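Local coordinates for aminopeptidase N family protein (PDB 4FGM), which is a zinc-binding protein of the M61 peptidase family and probably acts as an aminopeptidase, removing residues from the N-terminus of peptides, at residues A[123-128]-A[161-166]. Residues are numbered along the deposited sequence; the frame is centred on the assembly and turned at random.
Sequences CELHLH and DALIDY
Leu-163 reaches across to strand 123-127 and divides its two methyls between Cys-123 and Leu-125. Leu-163 CD2 lies 4.0 Å from Cys-123 CB and 4.1 Å from Cys-123 SG. Leu-163 CD1 meets Leu-125 CD1 at 4.0 Å. In all three residues the bond from CA to CB points toward the other segment. Leu-163 has CG anti to its backbone N (chi1 175°), which carries the fork away from its short helix and onto the strand. The Leu-125 side chain comes in at about a right angle to that of Leu-163, and the two leucines meet through a single methyl each. In Cys-123, CB already faces the leucine by the direction of its bond from CA. SG is turned anti to the carbonyl carbon, beside the backbone N (chi1 -68°), and this torsion brings it to Leu-163 CD2 as well. All three residues are buried, and the contact is apolar.

The packing belongs to the M61 N-terminal domain, away from the zinc site. Strand 123-127 runs between strand 2-10, parallel to it, and strand 153-157, antiparallel. Alternate residues Cys-123 and Leu-125 present one face of this sheet to helix 160-163. Tyr-4 and Ala-157 of the flanking strands also touch Leu-163, and Met-142 adds a further apolar contact.

Ile-164 leaves the helix, and a type I beta turn runs from Leu-163 to Tyr-166. Beyond the apolar patch, Asp-161 and Asp-165 both form salt bridges with Arg-240.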
ATOM      1  N   CYS A 123       6.382  10.899 -24.786  1.00 46.97           N
ATOM      2  CA  CYS A 123       4.935  11.028 -24.779  1.00 35.32           C
ATOM      3  C   CYS A 123       4.533  12.406 -24.290  1.00 42.47           C
ATOM      4  O   CYS A 123       4.950  12.843 -23.221  1.00 43.67           O
ATOM      5  CB  CYS A 123       4.308   9.971 -23.872  1.00 35.94           C
ATOM      6  SG  CYS A 123       4.468   8.278 -24.477  1.00 47.57           S
ATOM      7  N   GLU A 124       3.740  13.100 -25.091  1.00 42.80           N
ATOM      8  CA  GLU A 124       3.271  14.418 -24.709  1.00 44.27           C
ATOM      9  C   GLU A 124       1.825  14.267 -24.283  1.00 41.86           C
ATOM     10  O   GLU A 124       1.075  13.482 -24.865  1.00 42.09           O
ATOM     11  CB  GLU A 124       3.396  15.390 -25.879  1.00 42.73           C
ATOM     12  CG  GLU A 124       4.670  16.204 -25.832  1.00 44.60           C
ATOM     13  CD  GLU A 124       4.880  17.068 -27.065  1.00 49.36           C
ATOM     14  OE1 GLU A 124       3.884  17.583 -27.619  1.00 45.87           O
ATOM     15  OE2 GLU A 124       6.052  17.239 -27.465  1.00 55.76           O
ATOM     16  N   LEU A 125       1.439  15.003 -23.253  1.00 40.58           N
ATOM     17  CA  LEU A 125       0.077  14.927 -22.754  1.00 36.03           C
ATOM     18  C   LEU A 125      -0.491  16.329 -22.615  1.00 38.49           C
ATOM     19  O   LEU A 125       0.063  17.170 -21.916  1.00 38.74           O
ATOM     20  CB  LEU A 125       0.051  14.188 -21.403  1.00 36.52           C
ATOM     21  CG  LEU A 125      -1.302  13.819 -20.783  1.00 49.63           C
ATOM     22  CD1 LEU A 125      -1.116  12.720 -19.751  1.00 50.41           C
ATOM     23  CD2 LEU A 125      -1.924  15.036 -20.141  1.00 48.42           C
ATOM     24  N   HIS A 126      -1.600  16.574 -23.297  1.00 39.07           N
ATOM     25  CA  HIS A 126      -2.251  17.872 -23.254  1.00 44.28           C
ATOM     26  C   HIS A 126      -3.541  17.723 -22.450  1.00 43.42           C
ATOM     27  O   HIS A 126      -4.497  17.112 -22.925  1.00 48.29           O
ATOM     28  CB  HIS A 126      -2.565  18.330 -24.681  1.00 54.58           C
ATOM     29  CG  HIS A 126      -1.441  18.104 -25.648  1.00 79.24           C
ATOM     30  ND1 HIS A 126      -0.373  18.969 -25.772  1.00 87.08           N
ATOM     31  CD2 HIS A 126      -1.198  17.085 -26.511  1.00 82.89           C
ATOM     32  CE1 HIS A 126       0.476  18.494 -26.667  1.00 86.79           C
ATOM     33  NE2 HIS A 126      -0.001  17.351 -27.130  1.00 84.19           N
ATOM     34  N   LEU A 127      -3.556  18.267 -21.234  1.00 39.82           N
ATOM     35  CA  LEU A 127      -4.735  18.195 -20.372  1.00 40.49           C
ATOM     36  C   LEU A 127      -5.594  19.442 -20.556  1.00 44.45           C
ATOM     37  O   LEU A 127      -5.195  20.541 -20.164  1.00 40.77           O
ATOM     38  CB  LEU A 127      -4.327  18.093 -18.898  1.00 46.08           C
ATOM     39  CG  LEU A 127      -5.090  17.152 -17.957  1.00 47.01           C
ATOM     40  CD1 LEU A 127      -5.158  17.799 -16.592  1.00 43.02           C
ATOM     41  CD2 LEU A 127      -6.479  16.871 -18.457  1.00 40.26           C
ATOM     42  N   HIS A 128      -6.777  19.258 -21.135  1.00 41.55           N
ATOM     43  CA  HIS A 128      -7.707  20.356 -21.380  1.00 44.28           C
ATOM     44  C   HIS A 128      -8.672  20.497 -20.206  1.00 47.51           C
ATOM     45  O   HIS A 128      -9.104  19.499 -19.616  1.00 46.32           O
ATOM     46  CB  HIS A 128      -8.488  20.093 -22.675  1.00 42.88           C
ATOM     47  CG  HIS A 128      -7.608  19.915 -23.875  1.00 53.35           C
ATOM     48  ND1 HIS A 128      -7.130  20.977 -24.614  1.00 55.93           N
ATOM     49  CD2 HIS A 128      -7.060  18.804 -24.421  1.00 53.77           C
ATOM     50  CE1 HIS A 128      -6.324  20.528 -25.558  1.00 52.24           C
ATOM     51  NE2 HIS A 128      -6.263  19.212 -25.463  1.00 51.33           N
ATOM     52  N   ASP A 161       6.647   4.338 -20.314  1.00 40.77           N
ATOM     53  CA  ASP A 161       6.869   3.885 -18.946  1.00 40.07           C
ATOM     54  C   ASP A 161       6.810   5.044 -17.964  1.00 38.96           C
ATOM     55  O   ASP A 161       6.276   4.913 -16.861  1.00 39.49           O
ATOM     56  CB  ASP A 161       8.226   3.201 -18.817  1.00 43.63           C
ATOM     57  CG  ASP A 161       8.485   2.700 -17.411  1.00 50.52           C
ATOM     58  OD1 ASP A 161       7.866   1.693 -17.009  1.00 56.55           O
ATOM     59  OD2 ASP A 161       9.298   3.327 -16.703  1.00 48.72           O
ATOM     60  N   ALA A 162       7.369   6.177 -18.366  1.00 39.20           N
ATOM     61  CA  ALA A 162       7.364   7.350 -17.507  1.00 36.36           C
ATOM     62  C   ALA A 162       5.956   7.932 -17.482  1.00 37.38           C
ATOM     63  O   ALA A 162       5.450   8.315 -16.428  1.00 35.56           O
ATOM     64  CB  ALA A 162       8.355   8.383 -18.020  1.00 40.73           C
ATOM     65  N   LEU A 163       5.319   7.975 -18.647  1.00 40.15           N
ATOM     66  CA  LEU A 163       3.971   8.512 -18.760  1.00 38.40           C
ATOM     67  C   LEU A 163       3.000   7.895 -17.756  1.00 41.49           C
ATOM     68  O   LEU A 163       2.246   8.601 -17.083  1.00 41.64           O
ATOM     69  CB  LEU A 163       3.424   8.273 -20.168  1.00 34.73           C
ATOM     70  CG  LEU A 163       1.965   8.690 -20.392  1.00 37.29           C
ATOM     71  CD1 LEU A 163       1.869  10.212 -20.427  1.00 29.00           C
ATOM     72  CD2 LEU A 163       1.459   8.107 -21.704  1.00 34.29           C
ATOM     73  N   ILE A 164       3.015   6.570 -17.661  1.00 40.10           N
ATOM     74  CA  ILE A 164       2.102   5.887 -16.756  1.00 40.63           C
ATOM     75  C   ILE A 164       2.553   5.886 -15.300  1.00 38.15           C
ATOM     76  O   ILE A 164       1.988   5.181 -14.463  1.00 43.83           O
ATOM     77  CB  ILE A 164       1.834   4.449 -17.233  1.00 42.74           C
ATOM     78  CG1 ILE A 164       3.126   3.637 -17.237  1.00 36.14           C
ATOM     79  CG2 ILE A 164       1.238   4.486 -18.633  1.00 40.03           C
ATOM     80  CD1 ILE A 164       2.911   2.178 -17.570  1.00 38.44           C
ATOM     81  N   ASP A 165       3.566   6.687 -14.990  1.00 37.42           N
ATOM     82  CA  ASP A 165       4.036   6.770 -13.621  1.00 36.59           C
ATOM     83  C   ASP A 165       3.810   8.166 -13.043  1.00 38.74           C
ATOM     84  O   ASP A 165       4.398   8.537 -12.028  1.00 39.87           O
ATOM     85  CB  ASP A 165       5.514   6.399 -13.520  1.00 33.69           C
ATOM     86  CG  ASP A 165       5.927   6.093 -12.094  1.00 41.81           C
ATOM     87  OD1 ASP A 165       5.142   5.392 -11.408  1.00 34.38           O
ATOM     88  OD2 ASP A 165       7.017   6.540 -11.664  1.00 41.27           O
ATOM     89  N   TYR A 166       2.967   8.949 -13.704  1.00 33.86           N
ATOM     90  CA  TYR A 166       2.647  10.285 -13.216  1.00 31.84           C
ATOM     91  C   TYR A 166       1.138  10.396 -13.072  1.00 37.13           C
ATOM     92  O   TYR A 166       0.440  10.646 -14.047  1.00 38.35           O
ATOM     93  CB  TYR A 166       3.125  11.385 -14.188  1.00 34.13           C
ATOM     94  CG  TYR A 166       4.617  11.474 -14.392  1.00 35.26           C
ATOM     95  CD1 TYR A 166       5.186  11.168 -15.625  1.00 35.87           C
ATOM     96  CD2 TYR A 166       5.460  11.880 -13.356  1.00 35.91           C
ATOM     97  CE1 TYR A 166       6.560  11.261 -15.828  1.00 37.60           C
ATOM     98  CE2 TYR A 166       6.834  11.982 -13.541  1.00 31.91           C
ATOM     99  CZ  TYR A 166       7.383  11.671 -14.782  1.00 42.30           C
ATOM    100  OH  TYR A 166       8.747  11.772 -14.980  1.00 45.48           O
TER